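Local coordinates for ABC transporter substrate-binding protein (Streptococcus pneumoniae, PDB 4OHN) that probably captures histidine outside the cell, as the substrate-binding protein of an ABC uptake transporter, and hands it to the membrane part for import, at residues A[22-27]-A[81-86]; A[41-46]-A[241-246]; A[105-110]-A[178-183]. All blocks are in the same frame, centred on the assembly; numbering follows the deposited sequence.

Contact 1: A[22-27]-A[81-86]; sequences IGFDST and IWNGYS. With HIS (histidine), chain B; ACT (acetate ion), chain D.
Asn83 OD1 is shared between Asp25 N, across the contact, and the ring of the bound histidine. Asn83 OD1 accepts a hydrogen bond from the ligand's ring nitrogen, HIS NE2, at 2.9 Å. Asp25 N gives Asn83 OD1 a weak bond at 3.1 Å, bent to 142°. Asn83 ND2 makes a second weak bond back to Asp25 O. The amide can reach Asp25 because CG lies anti to the backbone N of Asn83 (chi1 -175°), which carries it across the CB of Phe24. The amide and the Phe24 ring are turned 70° apart, with ND2 at the ring edge.

Before the pocket the two segments pair as parallel strands at Gly23 and Ile81. Trp82 N donates to Gly23 O at 3.3 Å in a nearly straight bond. Ile22 CG2 packs 3.5 Å from Trp82 CB, and the two side chains lie alongside each other. This is the carboxyl end of parallel strands, where periplasmic-binding-protein folds place their ligand.

Past the strands, both segments turn to the ligand. HIS N donates to Gly84 O and to Ser86 OG. Ser86 N donates to the carboxylate at HIS O, 3.0 Å away. Asp25 is bent into an Asx turn, in which OD1 accepts from Thr27 N and Thr27 OG1. Both donors come from the same side of the carboxylate plane, OG1 on the syn side and N from further above. Asp25 OD2 lies 3.3 Å from HIS CE1 and is hydrogen-bonded to Gln130. With Asn83 OD1 as acceptor, HIS NE2 would carry a proton; this is consistent with either the neutral NE2-H tautomer or the imidazolium.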
loop_
_atom_site.group_PDB
_atom_site.type_symbol
_atom_site.label_atom_id
_atom_site.label_comp_id
_atom_site.label_asym_id
_atom_site.label_seq_id
_atom_site.Cartn_x
_atom_site.Cartn_y
_atom_site.Cartn_z
ATOM N N ILE A 22 2.331 -2.692 -14.511
ATOM C CA ILE A 22 1.950 -2.661 -13.114
ATOM C C ILE A 22 1.863 -1.220 -12.628
ATOM O O ILE A 22 2.809 -0.452 -12.760
ATOM C CB ILE A 22 2.938 -3.466 -12.258
ATOM C CG1 ILE A 22 3.036 -4.907 -12.797
ATOM C CG2 ILE A 22 2.509 -3.448 -10.801
ATOM C CD1 ILE A 22 3.863 -5.836 -11.916
ATOM N N GLY A 23 0.715 -0.885 -12.061
ATOM C CA GLY A 23 0.479 0.445 -11.549
ATOM C C GLY A 23 0.773 0.549 -10.063
ATOM O O GLY A 23 0.579 -0.382 -9.297
ATOM N N PHE A 24 1.231 1.736 -9.669
ATOM C CA PHE A 24 1.663 2.009 -8.299
ATOM C C PHE A 24 1.672 3.494 -8.010
ATOM O O PHE A 24 1.877 4.305 -8.889
ATOM C CB PHE A 24 3.039 1.372 -7.996
ATOM C CG PHE A 24 4.209 2.032 -8.696
ATOM C CD1 PHE A 24 4.318 2.032 -10.079
ATOM C CD2 PHE A 24 5.190 2.653 -7.960
ATOM C CE1 PHE A 24 5.393 2.663 -10.701
ATOM C CE2 PHE A 24 6.253 3.289 -8.587
ATOM C CZ PHE A 24 6.342 3.291 -9.945
ATOM N N ASP A 25 1.456 3.823 -6.744
ATOM C CA ASP A 25 1.657 5.161 -6.193
ATOM C C ASP A 25 3.163 5.279 -5.947
ATOM O O ASP A 25 3.702 4.608 -5.065
ATOM C CB ASP A 25 0.861 5.244 -4.872
ATOM C CG ASP A 25 1.158 6.474 -4.007
ATOM O OD1 ASP A 25 2.060 7.311 -4.321
ATOM O OD2 ASP A 25 0.485 6.575 -2.945
ATOM N N SER A 26 3.843 6.115 -6.724
ATOM C CA SER A 26 5.298 6.189 -6.670
ATOM C C SER A 26 5.848 6.970 -5.490
ATOM O O SER A 26 7.038 7.250 -5.452
ATOM C CB SER A 26 5.859 6.736 -7.974
ATOM O OG SER A 26 5.438 8.065 -8.120
ATOM N N THR A 27 5.001 7.282 -4.511
ATOM C CA THR A 27 5.481 7.769 -3.225
ATOM C C THR A 27 5.367 6.736 -2.114
ATOM O O THR A 27 5.783 7.020 -0.997
ATOM C CB THR A 27 4.723 9.025 -2.757
ATOM O OG1 THR A 27 3.356 8.733 -2.411
ATOM C CG2 THR A 27 4.748 10.123 -3.777
ATOM N N ILE A 81 -2.446 -3.898 -9.923
ATOM C CA ILE A 81 -2.159 -2.920 -8.881
ATOM C C ILE A 81 -1.282 -3.641 -7.848
ATOM O O ILE A 81 -1.704 -4.628 -7.244
ATOM C CB ILE A 81 -3.428 -2.380 -8.212
ATOM C CG1 ILE A 81 -4.379 -1.754 -9.244
ATOM C CG2 ILE A 81 -3.070 -1.386 -7.106
ATOM C CD1 ILE A 81 -5.762 -1.447 -8.708
ATOM N N TRP A 82 -0.063 -3.158 -7.655
ATOM C CA TRP A 82 0.905 -3.862 -6.795
ATOM C C TRP A 82 1.764 -2.791 -6.145
ATOM O O TRP A 82 2.679 -2.246 -6.783
ATOM C CB TRP A 82 1.754 -4.840 -7.631
ATOM C CG TRP A 82 2.524 -5.847 -6.826
ATOM C CD1 TRP A 82 2.953 -5.719 -5.537
ATOM C CD2 TRP A 82 2.979 -7.117 -7.282
ATOM N NE1 TRP A 82 3.629 -6.862 -5.156
ATOM C CE2 TRP A 82 3.664 -7.722 -6.225
ATOM C CE3 TRP A 82 2.837 -7.822 -8.489
ATOM C CZ2 TRP A 82 4.192 -9.001 -6.331
ATOM C CZ3 TRP A 82 3.375 -9.097 -8.584
ATOM C CH2 TRP A 82 4.034 -9.661 -7.517
ATOM N N ASN A 83 1.427 -2.450 -4.902
ATOM C CA ASN A 83 1.993 -1.289 -4.211
ATOM C C ASN A 83 1.414 -1.198 -2.817
ATOM O O ASN A 83 0.703 -0.258 -2.471
ATOM C CB ASN A 83 1.637 -0.016 -5.001
ATOM C CG ASN A 83 2.266 1.252 -4.465
ATOM O OD1 ASN A 83 1.543 2.196 -4.125
ATOM N ND2 ASN A 83 3.591 1.317 -4.436
ATOM N N GLY A 84 1.704 -2.169 -1.974
ATOM C CA GLY A 84 1.069 -2.203 -0.669
ATOM C C GLY A 84 -0.441 -2.077 -0.773
ATOM O O GLY A 84 -1.062 -1.308 -0.023
ATOM N N TYR A 85 -1.020 -2.849 -1.690
ATOM C CA TYR A 85 -2.440 -2.740 -1.985
ATOM C C TYR A 85 -3.223 -3.616 -1.001
ATOM O O TYR A 85 -3.161 -4.854 -1.053
ATOM C CB TYR A 85 -2.689 -3.142 -3.434
ATOM C CG TYR A 85 -4.077 -2.926 -4.000
ATOM C CD1 TYR A 85 -4.824 -1.788 -3.724
ATOM C CD2 TYR A 85 -4.613 -3.839 -4.883
ATOM C CE1 TYR A 85 -6.073 -1.588 -4.299
ATOM C CE2 TYR A 85 -5.852 -3.649 -5.455
ATOM C CZ TYR A 85 -6.580 -2.528 -5.159
ATOM O OH TYR A 85 -7.802 -2.389 -5.741
ATOM N N SER A 86 -3.976 -2.992 -0.107
ATOM C CA SER A 86 -4.696 -3.714 0.940
ATOM C C SER A 86 -5.883 -4.470 0.376
ATOM O O SER A 86 -6.726 -3.898 -0.328
ATOM C CB SER A 86 -5.166 -2.735 2.002
ATOM O OG SER A 86 -4.033 -2.073 2.549
HETATM N N HIS B . -2.561 0.285 1.751
HETATM C CA HIS B . -3.346 1.466 1.315
HETATM C C HIS B . -4.229 1.119 0.136
HETATM O O HIS B . -4.171 -0.032 -0.353
HETATM C CB HIS B . -2.458 2.707 1.062
HETATM C CG HIS B . -1.677 2.742 -0.219
HETATM N ND1 HIS B . -1.477 3.932 -0.899
HETATM C CD2 HIS B . -0.970 1.804 -0.897
HETATM C CE1 HIS B . -0.711 3.713 -1.951
HETATM N NE2 HIS B . -0.383 2.431 -1.970
HETATM O OXT HIS B . -4.993 2.013 -0.285
HETATM C C ACT D . -10.329 -0.067 -5.612
HETATM O O ACT D . -9.152 -0.131 -5.234
HETATM O OXT ACT D . -10.969 0.916 -5.184
HETATM C CH3 ACT D . -10.920 -1.110 -6.512
#

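Contact 2: A[41-46]-A[241-246]; sequences AGFDID and QKWFGE
Charge and hydrogen bonding meet at one oxygen, Asp46 OD2. Lys242 NZ forms a salt bridge to Asp46 OD2 at 2.9 Å, on the syn side of the carboxylate. Trp243 NE1 also donates to Asp46 OD2 at 2.9 Å, with an N-H...O angle of 173°. The oxygen lies in the indole plane, but the indole nitrogen sits above the carboxylate plane. The Lys242 chain runs extended beyond CG, which brings NZ out to the aspartate.

Contacts over the indole face come next. Gly42 CA sits 3.6 Å from the centroid of the six-membered ring of Trp243, a CH-pi contact. Gly42 is the N-cap residue of helix 43-53, so the tryptophan of helix 235-244 lies flat against the start of that helix. The contact thus ties the last helix of this solute-binding fold to the helix that follows strand 40-41.

Apolar contacts complete the interface. Phe43 CB approaches Trp243 CD1 at 3.9 Å. Ala41 CB touches the far end of the indole at CH2. The rings of Phe43 and Phe244 meet obliquely, with planes at 55° and Phe43 CD1 3.5 Å from Phe244 CE2. Both phenylalanines also pack on Met102.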
loop_
_atom_site.group_PDB
_atom_site.type_symbol
_atom_site.label_atom_id
_atom_site.label_comp_id
_atom_site.label_asym_id
_atom_site.label_seq_id
_atom_site.Cartn_x
_atom_site.Cartn_y
_atom_site.Cartn_z
ATOM N N ALA A 41 12.132 1.895 -6.806
ATOM C CA ALA A 41 12.651 0.841 -5.930
ATOM C C ALA A 41 11.622 0.498 -4.874
ATOM O O ALA A 41 10.677 1.251 -4.640
ATOM C CB ALA A 41 13.943 1.267 -5.256
ATOM N N GLY A 42 11.820 -0.637 -4.226
ATOM C CA GLY A 42 11.011 -1.019 -3.101
ATOM C C GLY A 42 10.767 -2.506 -3.021
ATOM O O GLY A 42 11.136 -3.282 -3.903
ATOM N N PHE A 43 10.140 -2.909 -1.933
ATOM C CA PHE A 43 9.797 -4.305 -1.713
ATOM C C PHE A 43 8.979 -4.892 -2.849
ATOM O O PHE A 43 9.282 -5.984 -3.345
ATOM C CB PHE A 43 9.070 -4.468 -0.368
ATOM C CG PHE A 43 8.681 -5.883 -0.057
ATOM C CD1 PHE A 43 9.493 -6.662 0.720
ATOM C CD2 PHE A 43 7.498 -6.425 -0.537
ATOM C CE1 PHE A 43 9.144 -7.986 1.008
ATOM C CE2 PHE A 43 7.152 -7.739 -0.263
ATOM C CZ PHE A 43 7.966 -8.500 0.529
ATOM N N ASP A 44 7.930 -4.192 -3.258
ATOM C CA ASP A 44 7.098 -4.683 -4.344
ATOM C C ASP A 44 7.803 -4.624 -5.684
ATOM O O ASP A 44 7.556 -5.466 -6.541
ATOM C CB ASP A 44 5.787 -3.900 -4.437
ATOM C CG ASP A 44 4.788 -4.278 -3.355
ATOM O OD1 ASP A 44 4.833 -5.410 -2.810
ATOM O OD2 ASP A 44 3.927 -3.407 -3.066
ATOM N N ILE A 45 8.652 -3.622 -5.904
ATOM C CA ILE A 45 9.431 -3.577 -7.132
ATOM C C ILE A 45 10.272 -4.853 -7.220
ATOM O O ILE A 45 10.269 -5.554 -8.243
ATOM C CB ILE A 45 10.340 -2.329 -7.212
ATOM C CG1 ILE A 45 9.554 -1.029 -7.005
ATOM C CG2 ILE A 45 11.072 -2.310 -8.546
ATOM C CD1 ILE A 45 8.427 -0.803 -8.002
ATOM N N ASP A 46 10.968 -5.179 -6.142
ATOM C CA ASP A 46 11.805 -6.370 -6.115
ATOM C C ASP A 46 10.977 -7.659 -6.221
ATOM O O ASP A 46 11.342 -8.579 -6.969
ATOM C CB ASP A 46 12.637 -6.381 -4.818
ATOM C CG ASP A 46 13.750 -5.327 -4.805
ATOM O OD1 ASP A 46 14.048 -4.703 -5.846
ATOM O OD2 ASP A 46 14.334 -5.147 -3.718
ATOM N N GLN A 241 14.297 -8.925 4.204
ATOM C CA GLN A 241 15.358 -8.429 5.069
ATOM C C GLN A 241 15.867 -7.089 4.577
ATOM O O GLN A 241 16.176 -6.200 5.378
ATOM C CB GLN A 241 16.519 -9.424 5.138
ATOM C CG GLN A 241 16.232 -10.664 5.978
ATOM C CD GLN A 241 16.021 -10.344 7.449
ATOM O OE1 GLN A 241 16.624 -9.416 7.989
ATOM N NE2 GLN A 241 15.158 -11.110 8.101
ATOM N N LYS A 242 15.949 -6.946 3.260
ATOM C CA LYS A 242 16.459 -5.728 2.649
ATOM C C LYS A 242 15.599 -4.533 3.038
ATOM O O LYS A 242 16.129 -3.484 3.397
ATOM C CB LYS A 242 16.500 -5.894 1.130
ATOM C CG LYS A 242 16.858 -4.641 0.357
ATOM C CD LYS A 242 16.894 -4.923 -1.128
ATOM C CE LYS A 242 17.047 -3.651 -1.938
ATOM N NZ LYS A 242 16.942 -3.955 -3.393
ATOM N N TRP A 243 14.276 -4.677 2.985
ATOM C CA TRP A 243 13.382 -3.543 3.202
ATOM C C TRP A 243 12.865 -3.409 4.637
ATOM O O TRP A 243 12.547 -2.289 5.065
ATOM C CB TRP A 243 12.216 -3.611 2.196
ATOM C CG TRP A 243 12.724 -3.407 0.805
ATOM C CD1 TRP A 243 12.926 -4.365 -0.157
ATOM C CD2 TRP A 243 13.155 -2.168 0.239
ATOM N NE1 TRP A 243 13.448 -3.796 -1.287
ATOM C CE2 TRP A 243 13.606 -2.447 -1.067
ATOM C CE3 TRP A 243 13.207 -0.839 0.714
ATOM C CZ2 TRP A 243 14.093 -1.452 -1.908
ATOM C CZ3 TRP A 243 13.709 0.154 -0.125
ATOM C CH2 TRP A 243 14.127 -0.163 -1.431
ATOM N N PHE A 244 12.793 -4.517 5.380
ATOM C CA PHE A 244 12.147 -4.530 6.701
ATOM C C PHE A 244 13.015 -4.977 7.861
ATOM O O PHE A 244 12.641 -4.777 9.011
ATOM C CB PHE A 244 10.905 -5.404 6.656
ATOM C CG PHE A 244 9.863 -4.885 5.745
ATOM C CD1 PHE A 244 9.217 -3.705 6.055
ATOM C CD2 PHE A 244 9.552 -5.525 4.570
ATOM C CE1 PHE A 244 8.262 -3.194 5.225
ATOM C CE2 PHE A 244 8.592 -5.009 3.726
ATOM C CZ PHE A 244 7.945 -3.831 4.069
ATOM N N GLY A 245 14.156 -5.587 7.576
ATOM C CA GLY A 245 15.004 -6.122 8.633
ATOM C C GLY A 245 14.368 -7.271 9.400
ATOM O O GLY A 245 14.767 -7.558 10.527
ATOM N N GLU A 246 13.385 -7.933 8.790
ATOM C CA GLU A 246 12.681 -9.041 9.425
ATOM C C GLU A 246 11.999 -9.843 8.340
ATOM O O GLU A 246 11.924 -9.392 7.206
ATOM C CB GLU A 246 11.623 -8.535 10.412
ATOM C CG GLU A 246 10.455 -7.784 9.751
ATOM C CD GLU A 246 9.305 -7.502 10.705
ATOM O OE1 GLU A 246 9.041 -8.338 11.596
ATOM O OE2 GLU A 246 8.660 -6.441 10.559
#

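Contact 3: A[105-110]-A[178-183]; sequences EQVLVT and IDRVYA. With HIS (histidine), chain B.
An antiparallel strand pair leads into a helix start here, and Asp179, at the junction, lines the histidine pocket. Val107 and Ile178 form a hydrogen-bonded pair: Val107 N donates to Ile178 O and Ile178 N to Val107 O, each at 2.9 Å. Gln106 and Asp179 form the next, non-hydrogen-bonded pair. Beyond them Arg180 N, in the first turn of helix 180-189, donates to Glu105 O at 2.8 Å.

The side chains of Gln106 and Asp179 point the same way. Gln106 bends at chi2 (-68°), and Gln106 NE2 makes a weak bond to Asp179 OD2 at 3.2 Å. The stronger partner of that NE2 is Glu206. One water donates to both Gln106 OE1 and Asp179 OD1. Asp179 OD2 also accepts from the ligand's amino nitrogen, HIS N, at 2.7 Å. The weak bond from Gln106, the shared water and a weak bond from Asn104 may together orient this carboxylate.

On the sheet face that carries Val107 and Ile178, Val107 CG1 lies over the flat of the Arg180 guanidinium and touches Arg180 CD at 3.8 Å. Val109 CG2 meets Ile178 CG2 at 3.5 Å and also reaches Ala183 CB. Strand 196-200 flanks strand 102-111, and Val107 packs on its Val198 and Thr200. Helix 161-169 touches Val109 through Leu168 and Ile178 through Phe161.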
loop_
_atom_site.group_PDB
_atom_site.type_symbol
_atom_site.label_atom_id
_atom_site.label_comp_id
_atom_site.label_asym_id
_atom_site.label_seq_id
_atom_site.Cartn_x
_atom_site.Cartn_y
_atom_site.Cartn_z
ATOM N N GLU A 105 -1.045 -2.718 9.169
ATOM C CA GLU A 105 -1.995 -2.110 10.086
ATOM C C GLU A 105 -2.104 -0.643 9.778
ATOM O O GLU A 105 -1.150 -0.032 9.324
ATOM C CB GLU A 105 -1.564 -2.282 11.542
ATOM C CG GLU A 105 -1.469 -3.741 12.003
ATOM C CD GLU A 105 -0.206 -4.459 11.523
ATOM O OE1 GLU A 105 0.903 -3.890 11.641
ATOM O OE2 GLU A 105 -0.320 -5.604 11.037
ATOM N N GLN A 106 -3.290 -0.100 9.970
ATOM C CA GLN A 106 -3.505 1.336 9.909
ATOM C C GLN A 106 -3.186 1.936 11.271
ATOM O O GLN A 106 -3.617 1.440 12.328
ATOM C CB GLN A 106 -4.924 1.652 9.462
ATOM C CG GLN A 106 -5.274 1.108 8.067
ATOM C CD GLN A 106 -4.512 1.795 6.959
ATOM O OE1 GLN A 106 -4.339 3.015 6.966
ATOM N NE2 GLN A 106 -4.029 1.014 6.005
ATOM N N VAL A 107 -2.371 2.966 11.258
ATOM C CA VAL A 107 -1.956 3.640 12.488
ATOM C C VAL A 107 -2.266 5.122 12.380
ATOM O O VAL A 107 -2.469 5.681 11.292
ATOM C CB VAL A 107 -0.439 3.473 12.778
ATOM C CG1 VAL A 107 -0.105 2.013 13.162
ATOM C CG2 VAL A 107 0.411 3.921 11.626
ATOM N N LEU A 108 -2.363 5.780 13.533
ATOM C CA LEU A 108 -2.275 7.220 13.607
ATOM C C LEU A 108 -0.855 7.645 13.872
ATOM O O LEU A 108 -0.118 7.007 14.651
ATOM C CB LEU A 108 -3.159 7.784 14.710
ATOM C CG LEU A 108 -4.646 7.934 14.452
ATOM C CD1 LEU A 108 -5.300 8.649 15.619
ATOM C CD2 LEU A 108 -4.894 8.672 13.140
ATOM N N VAL A 109 -0.488 8.733 13.215
ATOM C CA VAL A 109 0.785 9.409 13.461
ATOM C C VAL A 109 0.472 10.832 13.947
ATOM O O VAL A 109 -0.299 11.555 13.315
ATOM C CB VAL A 109 1.689 9.436 12.215
ATOM C CG1 VAL A 109 3.002 10.154 12.503
ATOM C CG2 VAL A 109 1.979 8.011 11.748
ATOM N N THR A 110 1.069 11.218 15.081
ATOM C CA THR A 110 0.908 12.557 15.647
ATOM C C THR A 110 2.288 13.070 16.022
ATOM O O THR A 110 3.222 12.286 16.238
ATOM C CB THR A 110 0.027 12.553 16.911
ATOM O OG1 THR A 110 0.677 11.760 17.920
ATOM C CG2 THR A 110 -1.359 11.989 16.614
ATOM N N ILE A 178 -2.592 6.359 8.471
ATOM C CA ILE A 178 -1.603 5.924 7.488
ATOM C C ILE A 178 -1.161 4.485 7.739
ATOM O O ILE A 178 -1.207 3.987 8.862
ATOM C CB ILE A 178 -0.398 6.907 7.504
ATOM C CG1 ILE A 178 0.657 6.557 6.446
ATOM C CG2 ILE A 178 0.216 6.988 8.885
ATOM C CD1 ILE A 178 1.711 7.650 6.269
ATOM N N ASP A 179 -0.728 3.794 6.696
ATOM C CA ASP A 179 -0.174 2.462 6.829
ATOM C C ASP A 179 1.062 2.440 7.715
ATOM O O ASP A 179 1.972 3.245 7.544
ATOM C CB ASP A 179 0.196 1.913 5.440
ATOM C CG ASP A 179 -0.956 1.950 4.494
ATOM O OD1 ASP A 179 -1.370 3.050 4.114
ATOM O OD2 ASP A 179 -1.443 0.866 4.131
ATOM N N ARG A 180 1.129 1.480 8.637
ATOM C CA ARG A 180 2.275 1.352 9.524
ATOM C C ARG A 180 3.564 1.114 8.749
ATOM O O ARG A 180 4.597 1.653 9.094
ATOM C CB ARG A 180 2.036 0.254 10.558
ATOM C CG ARG A 180 3.022 0.273 11.737
ATOM C CD ARG A 180 2.534 -0.669 12.850
ATOM N NE ARG A 180 3.012 -0.300 14.176
ATOM C CZ ARG A 180 2.482 -0.755 15.309
ATOM N NH1 ARG A 180 1.450 -1.582 15.273
ATOM N NH2 ARG A 180 2.978 -0.379 16.478
ATOM N N VAL A 181 3.532 0.307 7.688
ATOM C CA VAL A 181 4.779 0.043 6.966
ATOM C C VAL A 181 5.347 1.318 6.384
ATOM O O VAL A 181 6.549 1.523 6.365
ATOM C CB VAL A 181 4.657 -0.997 5.824
ATOM C CG1 VAL A 181 4.211 -2.345 6.372
ATOM C CG2 VAL A 181 3.743 -0.499 4.691
ATOM N N TYR A 182 4.474 2.189 5.904
ATOM C CA TYR A 182 4.955 3.456 5.374
ATOM C C TYR A 182 5.520 4.326 6.491
ATOM O O TYR A 182 6.636 4.830 6.394
ATOM C CB TYR A 182 3.818 4.158 4.627
ATOM C CG TYR A 182 4.173 5.469 3.957
ATOM C CD1 TYR A 182 4.025 5.654 2.602
ATOM C CD2 TYR A 182 4.659 6.532 4.677
ATOM C CE1 TYR A 182 4.360 6.874 2.009
ATOM C CE2 TYR A 182 4.985 7.688 4.102
ATOM C CZ TYR A 182 4.847 7.867 2.790
ATOM O OH TYR A 182 5.202 9.115 2.263
ATOM N N ALA A 183 4.739 4.516 7.551
ATOM C CA ALA A 183 5.167 5.391 8.632
ATOM C C ALA A 183 6.510 4.968 9.185
ATOM O O ALA A 183 7.403 5.820 9.353
ATOM C CB ALA A 183 4.111 5.414 9.736
HETATM N N HIS B . -2.561 0.285 1.751
HETATM C CA HIS B . -3.346 1.466 1.315
HETATM C C HIS B . -4.229 1.119 0.136
HETATM O O HIS B . -4.171 -0.032 -0.353
HETATM C CB HIS B . -2.458 2.707 1.062
HETATM C CG HIS B . -1.677 2.742 -0.219
HETATM N ND1 HIS B . -1.477 3.932 -0.899
HETATM C CD2 HIS B . -0.970 1.804 -0.897
HETATM C CE1 HIS B . -0.711 3.713 -1.951
HETATM N NE2 HIS B . -0.383 2.431 -1.970
HETATM O OXT HIS B . -4.993 2.013 -0.285
HETATM O O HOH W 1 -4.122 3.741 4.306
#

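Contacts 1 and 3 both reach the bound histidine, their centres about 16 Å apart. Contact 1 supplies groups that bond its imidazole and carboxylate, alongside Arg91, Gln130, Ser134 and Trp66, which also bond the ligand. The amino group is shared: Gly84 and Ser86 of contact 1 and Asp179 of contact 3 all accept from it. Ser86 OG and Asp179 OD2 lie 4.2 Å apart. Contact 2 lies outside the pocket, with the side chain of Phe244 about 12 Å from the ligand. It still touches contact 1, where Gly84 N donates to Asp44 OD2 at 2.8 Å, a second-shell bond that may position the ligand-binding loop. It meets contact 3 through Phe244 CE1 and Val181 CB, 4.3 Å apart.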